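Local atomic coordinates of putative peptidase M23 (PDB entry 2HSI), a protein that binds a zinc ion and is probably a metalloendopeptidase of the M23 family, though its function has not been established. Residues A269-P273 / A274-G278. Numbering follows the deposited sequence.
Sequences ARVDP and AIFIG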
loop_
_atom_site.group_PDB
_atom_site.type_symbol
_atom_site.label_atom_id
_atom_site.label_comp_id
_atom_site.label_asym_id
_atom_site.label_seq_id
_atom_site.Cartn_x
_atom_site.Cartn_y
_atom_site.Cartn_z
ATOM N N ALA A 269 7.322 0.173 -0.490
ATOM C CA ALA A 269 7.433 1.602 -0.279
ATOM C C ALA A 269 6.092 2.133 0.207
ATOM O O ALA A 269 5.076 1.997 -0.494
ATOM C CB ALA A 269 7.851 2.297 -1.568
ATOM N N ARG A 270 6.078 2.722 1.405
ATOM C CA ARG A 270 4.876 3.409 1.897
ATOM C C ARG A 270 4.639 4.689 1.118
ATOM O O ARG A 270 5.526 5.548 0.996
ATOM C CB ARG A 270 4.932 3.712 3.405
ATOM C CG ARG A 270 4.305 2.640 4.299
ATOM C CD ARG A 270 5.348 1.672 4.803
ATOM N NE ARG A 270 5.565 0.605 3.852
ATOM C CZ ARG A 270 6.694 -0.080 3.702
ATOM N NH1 ARG A 270 7.773 0.165 4.434
ATOM N NH2 ARG A 270 6.742 -1.026 2.795
ATOM N N VAL A 271 3.432 4.794 0.577
ATOM C CA VAL A 271 3.057 5.914 -0.259
ATOM C C VAL A 271 1.784 6.563 0.265
ATOM O O VAL A 271 1.114 6.014 1.148
ATOM C CB VAL A 271 2.925 5.513 -1.762
ATOM C CG1 VAL A 271 4.263 4.997 -2.300
ATOM C CG2 VAL A 271 1.791 4.495 -1.977
ATOM N N ASP A 272 1.486 7.748 -0.259
ATOM C CA ASP A 272 0.362 8.565 0.176
ATOM C C ASP A 272 -0.973 7.941 -0.226
ATOM O O ASP A 272 -1.318 7.910 -1.416
ATOM C CB ASP A 272 0.504 9.969 -0.428
ATOM C CG ASP A 272 -0.527 10.958 0.094
ATOM O OD1 ASP A 272 -1.380 10.607 0.939
ATOM O OD2 ASP A 272 -0.469 12.122 -0.351
ATOM N N PRO A 273 -1.743 7.459 0.766
ATOM C CA PRO A 273 -3.029 6.838 0.467
ATOM C C PRO A 273 -4.029 7.788 -0.196
ATOM O O PRO A 273 -4.932 7.315 -0.879
ATOM C CB PRO A 273 -3.529 6.403 1.851
ATOM C CG PRO A 273 -2.276 6.246 2.647
ATOM C CD PRO A 273 -1.477 7.431 2.214
ATOM N N ALA A 274 -3.842 9.103 -0.021
ATOM C CA ALA A 274 -4.712 10.118 -0.636
ATOM C C ALA A 274 -4.695 10.076 -2.176
ATOM O O ALA A 274 -5.692 10.389 -2.806
ATOM C CB ALA A 274 -4.372 11.520 -0.130
ATOM N N ILE A 275 -3.566 9.668 -2.758
ATOM C CA ILE A 275 -3.432 9.490 -4.217
ATOM C C ILE A 275 -4.499 8.519 -4.750
ATOM O O ILE A 275 -5.178 8.796 -5.746
ATOM C CB ILE A 275 -1.997 8.998 -4.577
ATOM C CG1 ILE A 275 -0.958 10.073 -4.233
ATOM C CG2 ILE A 275 -1.878 8.561 -6.068
ATOM C CD1 ILE A 275 0.469 9.595 -4.311
ATOM N N PHE A 276 -4.679 7.413 -4.031
ATOM C CA PHE A 276 -5.569 6.330 -4.434
ATOM C C PHE A 276 -7.057 6.627 -4.253
ATOM O O PHE A 276 -7.897 5.992 -4.885
ATOM C CB PHE A 276 -5.188 5.051 -3.677
ATOM C CG PHE A 276 -3.788 4.595 -3.954
ATOM C CD1 PHE A 276 -3.529 3.717 -5.002
ATOM C CD2 PHE A 276 -2.725 5.069 -3.191
ATOM C CE1 PHE A 276 -2.237 3.305 -5.278
ATOM C CE2 PHE A 276 -1.434 4.670 -3.469
ATOM C CZ PHE A 276 -1.190 3.782 -4.511
ATOM N N ILE A 277 -7.381 7.574 -3.380
ATOM C CA ILE A 277 -8.782 7.952 -3.161
ATOM C C ILE A 277 -9.151 9.230 -3.933
ATOM O O ILE A 277 -10.300 9.669 -3.910
ATOM C CB ILE A 277 -9.139 8.054 -1.634
ATOM C CG1 ILE A 277 -8.332 9.160 -0.940
ATOM C CG2 ILE A 277 -8.943 6.685 -0.936
ATOM C CD1 ILE A 277 -8.678 9.363 0.537
ATOM N N GLY A 278 -8.164 9.802 -4.623
ATOM C CA GLY A 278 -8.341 11.023 -5.413
ATOM C C GLY A 278 -8.170 12.330 -4.649
ATOM O O GLY A 278 -8.776 13.339 -5.015
#
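An N-capped short helix, whose first turn is bonded to Asp272 through Ala274 N and Ile275 N, is entered through Asp272 after strand 269-271, which pairs with strand 260-266, the carrier of the zinc ligand His261. Asp272 sits at the N-cap, where a short carboxylate can reach the N-H two residues on: with CG anti to the backbone N (chi1 -173°), OD1 accepts from Ala274 N at 3.0 Å. The N-H arrives from well above the carboxylate plane, and the helix start would probably stabilise the negative charge. Proline suits the next place, since the first turn asks no N-H of it and its ring already fixes a helical phi; the Pro273 side chain lies about 9 Å from the zinc ion and packs on Trp262 and Leu183. The small methyl of Ala274 fits beside the carboxylate, its CB 3.3 Å from Asp272 OD1. Asp272 also closes the turn through its backbone, for Ile275 N donates to Asp272 O at 3.2 Å from above the carbonyl plane. The next bond, Phe276 N to Pro273 O, is weak. Ile275 lays CD1 3.9 Å from Asp272 CB and also packs on Leu31 of helix 26-31. Gly278 ends the helix in a Schellman motif, with a positive phi of 87° that a residue lacking CB adopts easily. Phe276, with CG anti to its carbonyl carbon (chi1 -61°), lies among Val264, Leu266 and Phe222. There its ring receives Val271 at the edge, the two side chains crossing at about a right angle with Val271 CG2 3.6 Å from Phe276 CE2.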